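Local coordinates for protein structure-specific endonuclease subunit SLX1 (Candida glabrata, PDB 4XLG) that probably acts as the catalytic subunit of the SLX1-SLX4 endonuclease, making single-strand cuts in duplex DNA near junctions of branched substrates, at residues P8-C13 with S195-E200; P31-R36 with E188-L193; S116-E121 with M126-H131; L205-E210 with R243-T248; S251-A256 with C289-Y294. The protein carries 1 engineered substitution. All blocks are in the same frame, centred on the assembly; numbering follows the deposited sequence.

Contact 1. Residues P8-C13 with S195-E200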
# COMPACT_ATOMS: atom_id res chain seq x y z
N PRO B 8 3.86 -6.88 -2.67
CA PRO B 8 5.16 -6.47 -3.24
C PRO B 8 6.14 -6.03 -2.19
O PRO B 8 5.76 -5.39 -1.19
CB PRO B 8 4.83 -5.23 -4.12
CG PRO B 8 3.35 -5.50 -4.52
CD PRO B 8 2.71 -6.15 -3.26
N ASP B 9 7.40 -6.39 -2.42
CA ASP B 9 8.47 -5.84 -1.59
C ASP B 9 8.44 -4.32 -1.63
O ASP B 9 8.68 -3.67 -0.63
CB ASP B 9 9.85 -6.36 -2.07
CG ASP B 9 9.93 -7.88 -2.02
OD1 ASP B 9 9.21 -8.54 -1.20
OD2 ASP B 9 10.65 -8.46 -2.84
N PHE B 10 8.26 -3.77 -2.82
CA PHE B 10 8.12 -2.34 -2.99
C PHE B 10 7.21 -2.07 -4.16
O PHE B 10 7.38 -2.64 -5.23
CB PHE B 10 9.51 -1.68 -3.26
CG PHE B 10 9.43 -0.14 -3.29
CD1 PHE B 10 9.06 0.56 -4.45
CD2 PHE B 10 9.64 0.54 -2.11
CE1 PHE B 10 8.93 2.00 -4.43
CE2 PHE B 10 9.56 1.99 -2.08
CZ PHE B 10 9.20 2.70 -3.24
N TYR B 11 6.21 -1.20 -3.98
CA TYR B 11 5.45 -0.78 -5.16
C TYR B 11 5.02 0.64 -4.81
O TYR B 11 4.40 0.85 -3.74
CB TYR B 11 4.23 -1.71 -5.45
CG TYR B 11 4.04 -1.88 -6.96
CD1 TYR B 11 3.58 -0.78 -7.77
CD2 TYR B 11 4.41 -3.05 -7.59
CE1 TYR B 11 3.47 -0.93 -9.17
CE2 TYR B 11 4.29 -3.21 -8.96
CZ TYR B 11 3.84 -2.13 -9.73
OH TYR B 11 3.75 -2.32 -11.09
N GLY B 12 5.32 1.60 -5.68
CA GLY B 12 5.06 2.98 -5.28
C GLY B 12 4.47 3.75 -6.45
O GLY B 12 4.69 3.42 -7.62
N CYS B 13 3.70 4.77 -6.10
CA CYS B 13 3.17 5.74 -7.07
C CYS B 13 3.93 7.04 -6.88
O CYS B 13 3.88 7.62 -5.80
CB CYS B 13 1.69 6.05 -6.84
SG CYS B 13 0.56 4.72 -7.25
N SER B 195 16.72 1.06 -1.67
CA SER B 195 17.62 -0.08 -1.34
C SER B 195 17.50 -0.33 0.15
O SER B 195 17.58 -1.50 0.65
CB SER B 195 19.09 0.22 -1.75
OG SER B 195 19.19 0.21 -3.17
N THR B 196 17.29 0.74 0.89
CA THR B 196 17.15 0.57 2.34
C THR B 196 15.85 -0.16 2.69
O THR B 196 15.84 -1.00 3.60
CB THR B 196 17.21 1.92 3.08
OG1 THR B 196 18.56 2.46 3.00
CG2 THR B 196 16.91 1.71 4.57
N THR B 197 14.76 0.20 2.01
CA THR B 197 13.46 -0.44 2.25
C THR B 197 13.58 -1.94 1.99
O THR B 197 13.13 -2.76 2.81
CB THR B 197 12.35 0.20 1.36
OG1 THR B 197 12.23 1.55 1.76
CG2 THR B 197 10.99 -0.49 1.61
N LEU B 198 14.20 -2.30 0.88
CA LEU B 198 14.37 -3.74 0.57
C LEU B 198 15.28 -4.42 1.63
O LEU B 198 15.03 -5.57 2.04
CB LEU B 198 14.95 -3.94 -0.83
CG LEU B 198 14.07 -3.49 -2.04
CD1 LEU B 198 14.78 -3.86 -3.36
CD2 LEU B 198 12.66 -4.15 -2.00
N ALA B 199 16.35 -3.74 2.05
CA ALA B 199 17.25 -4.35 3.02
C ALA B 199 16.57 -4.54 4.37
O ALA B 199 16.82 -5.54 5.08
CB ALA B 199 18.50 -3.47 3.17
N GLU B 200 15.72 -3.59 4.74
CA GLU B 200 15.01 -3.70 6.00
C GLU B 200 14.00 -4.85 5.99
O GLU B 200 13.88 -5.56 6.98
CB GLU B 200 14.26 -2.40 6.34
CG GLU B 200 15.23 -1.27 6.74
CD GLU B 200 14.56 0.09 6.94
OE1 GLU B 200 13.47 0.35 6.35
OE2 GLU B 200 15.16 0.91 7.68
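D9 and L198 mark the nearest approach of the two backbones, with CA atoms 6.6 Å apart, where the loop before strand 12-18 passes the long helix 176-213. The contact is small and apolar. L198 carries its part of it through one methyl. Its CD2 lies 3.6 Å from D9 CB and also touches F10 CB, at 4.2 Å. D9 thus offers only its methylene to the helix segment, while its carboxylate works in another direction. There D9 OD1 is hydrogen-bonded to Y293 OH and Q6 NE2. The carbonyl oxygen of D9 is bonded by the amine of K201, three residues after L198.

F10 meets the helix differently. Its CG stands anti to the backbone N (chi1 -173°), which carries the ring out toward T197. The T197 methyl CG2 comes to the ring edge, near the ring plane, with 4.1 Å to F10 CD2. The two side chains cross at about a right angle. T197 OG1 bonds L193 O within the helix and adds no polar link to the loop. The F10 ring also meets Y67 at a shallow angle and Y194 edge-to-face, so it sits in a small aromatic cluster. Just beyond F10, G12 and C13 begin the first sheet strand, and with Y14 they correspond to the GIY half of the signature of GIY-YIG nuclease domains.

Contact 2. Residues P31-R36 with E188-L193; sequences PNPVRR and ELVQNL
V34 meets Q191, and P33 meets V190, in a mainly apolar contact between two helices: the start of helix 33-41 and the middle of the long helix 176-213. The backbones come close, with 5.9 Å between V34 CA and Q191 CA. V34 uses both methyls. CG2 reaches the backbone, 3.5 Å from Q191 CA. CG1 lies against one face of the Q191 amide, 3.5 Å from Q191 NE2, and CG2 lies off the same face. The Q191 chain leaves anti to its N and then bends at CG (chi2 74°), which folds the amide back over the valine. Q191 OE1 is hydrogen-bonded to S195 OG one turn on, and this helps to fix the amide. Contact between NE2 and the valine is van der Waals only.

V190 CG1 fills the other half. It sits 3.8 Å from P33 CB and 3.9 Å from V34 CG2, and so bridges two consecutive residues. M62 of strand 60-67 packs on V190, while I65 of the same strand packs on P33.

N32 starts the short helix. Its OD1 accepts from R35 N at 3.0 Å in a nearly straight bond (174°), with the donor above the carbonyl plane. A weak bond from V34 N joins it. This N-cap probably helps to set the first turn that carries P33 and V34. A helix directly after the second strand of the hairpin is a feature of the GIY-YIG nuclease fold.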
# COMPACT_ATOMS: atom_id res chain seq x y z
N PRO B 31 7.53 -0.94 -9.36
CA PRO B 31 8.16 -1.73 -8.28
C PRO B 31 9.65 -1.34 -8.07
O PRO B 31 10.27 -1.86 -7.14
CB PRO B 31 8.07 -3.18 -8.80
CG PRO B 31 8.22 -3.02 -10.29
CD PRO B 31 7.41 -1.70 -10.62
N ASN B 32 10.22 -0.50 -8.95
CA ASN B 32 11.62 -0.13 -8.85
C ASN B 32 11.75 1.32 -9.35
O ASN B 32 11.91 1.55 -10.54
CB ASN B 32 12.54 -1.05 -9.66
CG ASN B 32 14.01 -0.71 -9.53
OD1 ASN B 32 14.37 0.42 -9.16
ND2 ASN B 32 14.87 -1.65 -9.85
N PRO B 33 11.72 2.25 -8.41
CA PRO B 33 11.72 3.68 -8.79
C PRO B 33 13.07 4.14 -9.31
O PRO B 33 13.10 5.16 -10.05
CB PRO B 33 11.34 4.40 -7.47
CG PRO B 33 11.93 3.46 -6.37
CD PRO B 33 11.65 2.04 -6.95
N VAL B 34 14.18 3.45 -8.96
CA VAL B 34 15.48 3.87 -9.46
C VAL B 34 15.58 3.57 -10.97
O VAL B 34 15.90 4.45 -11.80
CB VAL B 34 16.65 3.14 -8.69
CG1 VAL B 34 17.98 3.65 -9.29
CG2 VAL B 34 16.52 3.49 -7.16
N ARG B 35 15.27 2.30 -11.32
CA ARG B 35 15.29 1.89 -12.71
C ARG B 35 14.28 2.75 -13.53
O ARG B 35 14.57 3.21 -14.66
CB ARG B 35 14.91 0.41 -12.80
CG ARG B 35 14.97 -0.11 -14.23
CD ARG B 35 14.85 -1.66 -14.18
NE ARG B 35 15.09 -2.07 -15.56
CZ ARG B 35 14.11 -2.12 -16.46
NH1 ARG B 35 14.38 -2.46 -17.72
NH2 ARG B 35 12.86 -1.89 -16.05
N ARG B 36 13.12 2.97 -12.91
CA ARG B 36 12.06 3.75 -13.62
C ARG B 36 12.52 5.17 -13.88
O ARG B 36 12.31 5.72 -14.97
CB ARG B 36 10.79 3.77 -12.82
CG ARG B 36 9.63 4.63 -13.46
CD ARG B 36 9.26 4.13 -14.87
NE ARG B 36 8.79 2.75 -14.81
CZ ARG B 36 7.59 2.40 -14.36
NH1 ARG B 36 7.29 1.10 -14.27
NH2 ARG B 36 6.66 3.31 -14.06
N GLU B 188 20.32 9.73 -6.05
CA GLU B 188 20.96 9.11 -4.87
C GLU B 188 19.88 9.00 -3.76
O GLU B 188 19.82 7.99 -3.03
CB GLU B 188 22.19 9.93 -4.37
CG GLU B 188 22.89 9.09 -3.35
CD GLU B 188 23.43 7.81 -4.02
OE1 GLU B 188 23.20 6.67 -3.52
OE2 GLU B 188 24.04 7.97 -5.10
N LEU B 189 19.04 10.04 -3.60
CA LEU B 189 17.97 9.97 -2.57
C LEU B 189 16.98 8.84 -2.85
O LEU B 189 16.49 8.17 -1.91
CB LEU B 189 17.18 11.31 -2.50
CG LEU B 189 18.07 12.48 -2.11
CD1 LEU B 189 17.19 13.80 -2.17
CD2 LEU B 189 18.65 12.36 -0.73
N VAL B 190 16.62 8.67 -4.13
CA VAL B 190 15.64 7.65 -4.52
C VAL B 190 16.31 6.26 -4.28
O VAL B 190 15.66 5.34 -3.72
CB VAL B 190 15.20 7.78 -6.00
CG1 VAL B 190 14.31 6.57 -6.45
CG2 VAL B 190 14.39 9.11 -6.21
N GLN B 191 17.55 6.13 -4.69
CA GLN B 191 18.31 4.86 -4.43
C GLN B 191 18.34 4.55 -2.96
O GLN B 191 18.09 3.39 -2.53
CB GLN B 191 19.75 4.98 -4.99
CG GLN B 191 20.57 3.67 -4.81
CD GLN B 191 20.07 2.61 -5.81
OE1 GLN B 191 19.37 1.63 -5.44
NE2 GLN B 191 20.51 2.75 -7.04
N ASN B 192 18.66 5.56 -2.14
CA ASN B 192 18.78 5.29 -0.71
C ASN B 192 17.50 4.77 -0.10
O ASN B 192 17.53 3.75 0.64
CB ASN B 192 19.24 6.55 0.04
CG ASN B 192 20.70 6.88 -0.25
OD1 ASN B 192 21.43 6.06 -0.82
ND2 ASN B 192 21.11 8.11 0.12
N LEU B 193 16.37 5.43 -0.42
CA LEU B 193 15.08 5.00 0.12
C LEU B 193 14.75 3.57 -0.35
O LEU B 193 14.37 2.72 0.46
CB LEU B 193 13.94 5.95 -0.32
CG LEU B 193 12.53 5.44 0.11
CD1 LEU B 193 12.35 5.52 1.65
CD2 LEU B 193 11.42 6.16 -0.59

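Contact 3. Residues S116-E121 with M126-H131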
# COMPACT_ATOMS: atom_id res chain seq x y z
N SER B 116 -6.31 13.68 -0.34
CA SER B 116 -7.68 13.23 -0.57
C SER B 116 -7.77 11.72 -0.72
O SER B 116 -8.71 11.10 -0.20
CB SER B 116 -8.26 13.92 -1.79
OG SER B 116 -8.34 15.30 -1.51
N LEU B 117 -6.84 11.14 -1.45
CA LEU B 117 -6.85 9.68 -1.62
C LEU B 117 -6.46 8.92 -0.34
O LEU B 117 -7.04 7.90 -0.04
CB LEU B 117 -5.91 9.28 -2.77
CG LEU B 117 -6.43 9.74 -4.15
CD1 LEU B 117 -5.34 9.48 -5.21
CD2 LEU B 117 -7.75 9.09 -4.54
N LEU B 118 -5.49 9.42 0.41
CA LEU B 118 -5.10 8.79 1.65
C LEU B 118 -6.24 8.85 2.68
O LEU B 118 -6.32 8.00 3.57
CB LEU B 118 -3.83 9.43 2.22
CG LEU B 118 -2.58 9.31 1.39
CD1 LEU B 118 -1.45 10.15 2.01
CD2 LEU B 118 -2.14 7.81 1.25
N LYS B 119 -7.14 9.81 2.55
CA LYS B 119 -8.30 9.87 3.46
C LYS B 119 -9.42 8.95 3.02
O LYS B 119 -10.38 8.75 3.73
CB LYS B 119 -8.85 11.30 3.58
CG LYS B 119 -7.89 12.24 4.26
N ASN B 120 -9.31 8.40 1.82
CA ASN B 120 -10.44 7.63 1.29
C ASN B 120 -10.51 6.24 1.94
O ASN B 120 -9.45 5.62 2.18
CB ASN B 120 -10.28 7.50 -0.23
CG ASN B 120 -11.19 6.45 -0.81
OD1 ASN B 120 -10.82 5.29 -0.86
ND2 ASN B 120 -12.37 6.85 -1.27
N GLU B 121 -11.74 5.75 2.16
CA GLU B 121 -11.98 4.51 2.88
C GLU B 121 -11.13 3.34 2.35
O GLU B 121 -10.52 2.55 3.09
CB GLU B 121 -13.50 4.15 2.82
CG GLU B 121 -14.08 4.20 1.36
CD GLU B 121 -15.61 4.23 1.28
OE1 GLU B 121 -16.30 4.24 2.34
OE2 GLU B 121 -16.13 4.24 0.13
N MET B 126 -4.67 0.48 3.79
CA MET B 126 -3.31 0.10 3.40
C MET B 126 -2.22 0.73 4.24
O MET B 126 -1.05 0.28 4.12
CB MET B 126 -3.09 0.44 1.90
CG MET B 126 -4.17 -0.21 1.00
SD MET B 126 -4.01 0.52 -0.66
CE MET B 126 -5.53 -0.07 -1.40
N ASP B 127 -2.56 1.74 5.06
CA ASP B 127 -1.54 2.43 5.91
C ASP B 127 -0.30 2.79 5.08
O ASP B 127 0.85 2.43 5.43
CB ASP B 127 -1.10 1.56 7.10
CG ASP B 127 -2.21 1.37 8.14
OD1 ASP B 127 -3.08 2.27 8.29
OD2 ASP B 127 -2.25 0.29 8.76
N LEU B 128 -0.54 3.51 3.98
CA LEU B 128 0.52 3.86 3.03
C LEU B 128 1.54 4.81 3.63
O LEU B 128 1.30 5.46 4.66
CB LEU B 128 -0.10 4.49 1.77
CG LEU B 128 -1.10 3.50 1.09
CD1 LEU B 128 -1.91 4.25 0.06
CD2 LEU B 128 -0.26 2.33 0.41
N THR B 129 2.68 4.90 2.96
CA THR B 129 3.70 5.86 3.36
C THR B 129 3.86 6.90 2.26
O THR B 129 4.08 6.53 1.10
CB THR B 129 5.06 5.17 3.63
OG1 THR B 129 4.92 4.33 4.79
CG2 THR B 129 6.22 6.21 3.88
N LEU B 130 3.77 8.18 2.64
CA LEU B 130 4.02 9.27 1.69
C LEU B 130 5.46 9.78 1.97
O LEU B 130 5.74 10.30 3.05
CB LEU B 130 2.97 10.40 1.90
CG LEU B 130 3.32 11.75 1.26
CD1 LEU B 130 3.48 11.60 -0.26
CD2 LEU B 130 2.19 12.72 1.68
N HIS B 131 6.34 9.66 0.98
CA HIS B 131 7.75 10.03 1.19
C HIS B 131 8.12 11.18 0.26
O HIS B 131 7.91 11.06 -0.97
CB HIS B 131 8.68 8.86 0.85
CG HIS B 131 10.13 9.22 1.06
ND1 HIS B 131 10.74 9.17 2.30
CD2 HIS B 131 11.05 9.74 0.20
CE1 HIS B 131 11.98 9.63 2.20
NE2 HIS B 131 12.20 9.96 0.93
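L118, near the C-terminal end of helix 107-118, spreads its two methyls over L128 and L130. Its CG stands anti to the carbonyl carbon (chi1 -63°), and the extended second torsion (chi2 173°) sends the branch toward the strand segment. CD2 does most of the touching. It lies 3.8 Å from L128 CD1 and 3.9 Å from L128 CB, so it rests on the base of that side chain as well as on one branch. CD1 turns to the next inward residue and approaches L130 CB at 4.4 Å, a looser contact.

L128 has nearly the same conformation as L118 (chi1 -59°), but the two side chains meet at a slant. L130 differs, with its CG anti to N. It offers CB to the helix and not a branch end.

The helix packs against one face of the mixed sheet of the nuclease part. Strand 129-132 runs inside that sheet. It pairs with strand 60-67 through T129 and H131, and with strand 160-168 through L130. L128 and L130 point toward the helix, while T129 between them points away. V66 of the adjoining strand packs on both leucines.

D127 makes the turn into the strand with a positive phi, and D127 OD1 bonds N158 ND2. After helix 107-118, N120 is the N-cap of the short helix 121-124, with its OD1 accepting from Y122 N. N120 ND2 bonds Y90 O.

Contact 4. Residues L205-E210 with R243-T248; sequences LLLYKE and RDTSCT. With ZN (zinc ion), chain D.
T245, at the tip of a zinc-finger loop, packs on L207 and Y208 of the long helix 176-213. The loop joins strands 239-241 and 250-252 of the SLX1-type finger, which is related to RING fingers. It turns at D244-C247 in a type I beta turn.

T245 can be followed atom by atom. Its CB lies 3.9 Å from L207 CD1. OG1 sits between the backbone N and the carbonyl carbon (chi1 60°) and comes 3.8 Å from the same L207 CD1. That is a contact between a hydroxyl and a methyl, with no bond. The methyl CG2 touches both helix side chains, 3.9 Å from L207 CD1 and 4.0 Å from Y208 CE1. L207 and T245 cross at about a right angle.

Y208 reaches the start of the loop. Its OH lies 3.6 Å from R243 CA and is hydrogen-bonded to C242 O. The ring stacks with F241 and meets Y294 edge-to-face, so the tyrosine ties the helix to the finger core. K211 NZ adds a bond to T245 O.

D244 keeps the turn in shape from inside. Its OD1 accepts from S246 N at 2.9 Å, an Asx turn. S246 OG donates to that oxygen too, at 2.7 Å from the syn side, and both donors approach from one face of the carboxylate. The turn ends at C247, which joins C242, C279 and C282 around one zinc ion, with C247 SG 2.4 Å from the metal.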
# COMPACT_ATOMS: atom_id res chain seq x y z
N LEU B 205 12.38 -10.27 7.61
CA LEU B 205 11.98 -11.63 7.19
C LEU B 205 12.89 -12.65 7.83
O LEU B 205 12.41 -13.64 8.36
CB LEU B 205 12.03 -11.79 5.66
CG LEU B 205 10.87 -11.16 4.91
CD1 LEU B 205 11.29 -10.76 3.48
CD2 LEU B 205 9.70 -12.19 4.89
N LEU B 206 14.20 -12.42 7.79
CA LEU B 206 15.15 -13.37 8.37
C LEU B 206 14.90 -13.56 9.87
O LEU B 206 14.92 -14.68 10.38
CB LEU B 206 16.59 -12.88 8.14
CG LEU B 206 17.15 -12.98 6.72
CD1 LEU B 206 18.57 -12.39 6.61
CD2 LEU B 206 17.12 -14.43 6.25
N LEU B 207 14.65 -12.46 10.58
CA LEU B 207 14.37 -12.57 12.02
C LEU B 207 13.07 -13.32 12.34
O LEU B 207 13.06 -14.16 13.28
CB LEU B 207 14.31 -11.17 12.65
CG LEU B 207 15.64 -10.42 12.79
CD1 LEU B 207 15.41 -8.93 13.08
CD2 LEU B 207 16.48 -11.07 13.90
N TYR B 208 11.99 -13.06 11.59
CA TYR B 208 10.75 -13.85 11.78
C TYR B 208 10.94 -15.34 11.45
O TYR B 208 10.44 -16.23 12.14
CB TYR B 208 9.63 -13.29 10.92
CG TYR B 208 9.17 -11.92 11.33
CD1 TYR B 208 9.33 -11.46 12.65
CD2 TYR B 208 8.50 -11.08 10.41
CE1 TYR B 208 8.87 -10.16 13.01
CE2 TYR B 208 8.07 -9.82 10.77
CZ TYR B 208 8.22 -9.37 12.04
OH TYR B 208 7.75 -8.10 12.33
N LYS B 209 11.63 -15.61 10.35
CA LYS B 209 11.90 -16.98 9.94
C LYS B 209 12.63 -17.74 11.03
O LYS B 209 12.33 -18.92 11.29
CB LYS B 209 12.71 -17.01 8.62
CG LYS B 209 13.13 -18.44 8.20
CD LYS B 209 13.90 -18.47 6.88
CE LYS B 209 14.36 -19.90 6.54
NZ LYS B 209 13.27 -20.90 6.85
N GLU B 210 13.58 -17.07 11.69
CA GLU B 210 14.28 -17.71 12.80
C GLU B 210 13.32 -18.04 13.94
O GLU B 210 13.46 -19.08 14.57
CB GLU B 210 15.42 -16.81 13.32
N ARG B 243 5.47 -5.98 14.88
CA ARG B 243 6.41 -5.22 14.06
C ARG B 243 7.70 -4.95 14.82
O ARG B 243 8.73 -4.72 14.21
CB ARG B 243 5.80 -3.90 13.59
CG ARG B 243 5.63 -2.85 14.68
CD ARG B 243 5.21 -1.54 13.99
NE ARG B 243 4.84 -0.47 14.90
CZ ARG B 243 5.69 0.46 15.34
NH1 ARG B 243 6.96 0.44 14.97
NH2 ARG B 243 5.26 1.42 16.16
N ASP B 244 7.65 -4.96 16.15
CA ASP B 244 8.86 -4.86 16.95
C ASP B 244 9.49 -6.27 17.03
O ASP B 244 8.96 -7.15 17.72
CB ASP B 244 8.53 -4.31 18.34
CG ASP B 244 9.74 -4.21 19.27
OD1 ASP B 244 10.83 -4.74 18.95
OD2 ASP B 244 9.59 -3.62 20.36
N THR B 245 10.60 -6.48 16.32
CA THR B 245 11.20 -7.82 16.22
C THR B 245 11.75 -8.32 17.56
O THR B 245 12.12 -9.49 17.69
CB THR B 245 12.35 -7.86 15.17
OG1 THR B 245 13.37 -6.93 15.54
CG2 THR B 245 11.84 -7.54 13.74
N SER B 246 11.87 -7.43 18.55
CA SER B 246 12.33 -7.89 19.85
C SER B 246 11.13 -8.18 20.77
O SER B 246 11.28 -8.77 21.83
CB SER B 246 13.29 -6.89 20.49
OG SER B 246 12.61 -5.67 20.74
N CYS B 247 9.94 -7.77 20.34
CA CYS B 247 8.73 -8.19 21.05
C CYS B 247 8.48 -9.65 20.71
O CYS B 247 8.74 -10.10 19.59
CB CYS B 247 7.51 -7.33 20.67
SG CYS B 247 5.93 -7.90 21.42
N THR B 248 7.98 -10.40 21.68
CA THR B 248 7.80 -11.82 21.48
C THR B 248 6.41 -12.22 20.95
O THR B 248 6.16 -13.40 20.78
CB THR B 248 8.05 -12.60 22.79
OG1 THR B 248 7.11 -12.16 23.79
CG2 THR B 248 9.47 -12.37 23.28
ZN ZN D . 4.49 -6.23 20.38

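Contact 5. Residues S251-A256 with C289-Y294. With ZN (zinc ion), chain C.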
# COMPACT_ATOMS: atom_id res chain seq x y z
N SER B 251 1.56 -15.26 16.58
CA SER B 251 0.30 -16.02 16.56
C SER B 251 0.06 -16.63 15.17
O SER B 251 0.74 -16.29 14.20
CB SER B 251 -0.89 -15.10 16.94
OG SER B 251 -1.09 -14.17 15.89
N HIS B 252 -0.94 -17.50 15.07
CA HIS B 252 -1.53 -17.81 13.76
C HIS B 252 -2.16 -16.56 13.22
O HIS B 252 -2.79 -15.83 13.98
CB HIS B 252 -2.57 -18.95 13.91
CG HIS B 252 -1.94 -20.25 14.30
ND1 HIS B 252 -2.21 -20.89 15.48
CD2 HIS B 252 -1.00 -21.00 13.67
CE1 HIS B 252 -1.47 -21.98 15.58
NE2 HIS B 252 -0.73 -22.07 14.49
N LEU B 253 -2.04 -16.31 11.91
CA LEU B 253 -2.71 -15.17 11.30
C LEU B 253 -4.23 -15.23 11.54
O LEU B 253 -4.86 -14.21 11.88
CB LEU B 253 -2.45 -15.12 9.79
CG LEU B 253 -3.01 -13.87 9.08
CD1 LEU B 253 -2.44 -12.55 9.65
CD2 LEU B 253 -2.78 -13.94 7.55
N ALA B 254 -4.82 -16.41 11.36
CA ALA B 254 -6.27 -16.55 11.60
C ALA B 254 -6.63 -16.21 13.03
O ALA B 254 -7.68 -15.59 13.28
CB ALA B 254 -6.76 -17.96 11.27
N CYS B 255 -5.79 -16.62 13.97
CA CYS B 255 -6.06 -16.34 15.38
C CYS B 255 -5.97 -14.84 15.69
O CYS B 255 -6.79 -14.31 16.46
CB CYS B 255 -5.11 -17.14 16.26
SG CYS B 255 -5.49 -18.92 16.11
N ALA B 256 -4.97 -14.17 15.13
CA ALA B 256 -4.81 -12.75 15.33
C ALA B 256 -6.00 -12.03 14.71
O ALA B 256 -6.61 -11.14 15.33
CB ALA B 256 -3.51 -12.26 14.72
N CYS B 289 -1.37 -4.28 6.73
CA CYS B 289 -0.69 -4.59 5.45
C CYS B 289 0.75 -5.16 5.63
O CYS B 289 1.18 -6.09 4.90
CB CYS B 289 -0.64 -3.29 4.58
SG CYS B 289 -0.02 -3.62 2.89
N ASP B 290 1.49 -4.62 6.59
CA ASP B 290 2.82 -5.14 6.89
C ASP B 290 2.71 -6.55 7.51
O ASP B 290 3.51 -7.41 7.22
CB ASP B 290 3.59 -4.23 7.86
CG ASP B 290 4.14 -2.99 7.18
OD1 ASP B 290 4.17 -2.91 5.93
OD2 ASP B 290 4.52 -2.06 7.91
N VAL B 291 1.72 -6.74 8.39
CA VAL B 291 1.50 -8.07 8.97
C VAL B 291 1.27 -9.10 7.86
O VAL B 291 1.88 -10.20 7.86
CB VAL B 291 0.28 -8.06 9.95
CG1 VAL B 291 -0.00 -9.47 10.46
CG2 VAL B 291 0.61 -7.14 11.13
N ILE B 292 0.44 -8.75 6.88
CA ILE B 292 0.18 -9.65 5.77
C ILE B 292 1.39 -9.84 4.88
O ILE B 292 1.65 -10.96 4.37
CB ILE B 292 -0.99 -9.10 4.92
CG1 ILE B 292 -2.31 -9.04 5.77
CG2 ILE B 292 -1.23 -10.02 3.72
CD1 ILE B 292 -2.73 -10.43 6.46
N TYR B 293 2.13 -8.75 4.67
CA TYR B 293 3.35 -8.84 3.84
C TYR B 293 4.26 -9.96 4.37
O TYR B 293 4.63 -10.88 3.65
CB TYR B 293 4.13 -7.53 3.81
CG TYR B 293 5.51 -7.71 3.18
CD1 TYR B 293 5.65 -7.76 1.78
CD2 TYR B 293 6.64 -7.91 3.99
CE1 TYR B 293 6.92 -8.01 1.18
CE2 TYR B 293 7.92 -8.15 3.41
CZ TYR B 293 8.04 -8.20 2.01
OH TYR B 293 9.23 -8.41 1.45
N TYR B 294 4.56 -9.92 5.66
CA TYR B 294 5.49 -10.91 6.17
C TYR B 294 4.83 -12.30 6.24
O TYR B 294 5.49 -13.32 6.00
CB TYR B 294 6.00 -10.49 7.54
CG TYR B 294 6.94 -9.30 7.44
CD1 TYR B 294 8.22 -9.45 6.89
CD2 TYR B 294 6.53 -8.03 7.85
CE1 TYR B 294 9.09 -8.35 6.75
CE2 TYR B 294 7.38 -6.93 7.74
CZ TYR B 294 8.65 -7.08 7.16
OH TYR B 294 9.52 -6.01 7.07
ZN ZN C . -3.46 -19.89 17.00
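L253 makes all the apolar contacts here, reaching V291 and I292 of helix 288-299. The backbones stay well apart, with 8.3 Å between L253 CA and I292 CA. The leucine spans the gap because its CG stands anti to the backbone N (chi1 -174°), which extends it toward the other helix. Its two methyls straddle the I292 end: L253 CD2 lies 3.7 Å from I292 CD1, and L253 CD1 lies 3.8 Å from the same atom. L253 CD1 also touches V291 CG1, at 4.0 Å. The L253 and I292 side chains cross at about a right angle.

The polar bonds gather where strand 250-252 passes into helix 253-260. H252 is the N-cap of that helix. Its carbonyl oxygen accepts two bonds: the helical one from A256 N, at 3.0 Å, and one from S251 OG, also 3.0 Å from H252 O, which comes from above the carbonyl plane.

Metal binding flanks the leucine in sequence. H252 ND1 holds a zinc ion at 2.2 Å, and C255 SG holds it at 2.4 Å. C219 and C222 complete the site. The other zinc ion has four cysteines, and the two sets of ligands interleave along the chain, as in the cross-brace of RING-type fingers.

The leucine bridges the two helices beside the small sheet, where A240 of strand 239-241 packs on both L253 and V291. A second protein chain packs on L253 and I292. On another side of helix 288-299, Y293 and Y294 pack on L205 of helix 176-213.

Helix 176-213 links three of the contacts. Contacts 2, 1 and 4 follow one another along it, and contacts 2 and 4 lie about 26 Å apart between centres. Contacts 1 and 2 touch and belong to the nuclease part. Contact 3 is nested in the loops they close and reaches the same sheet as contact 1. Contacts 4 and 5 come later in the chain. They touch each other and join the zinc finger to helix 176-213 and helix 288-299. Contact 5 also touches contacts 1 and 3, so the two parts pack directly on each other. The long helix thus runs from the nuclease part to the zinc finger.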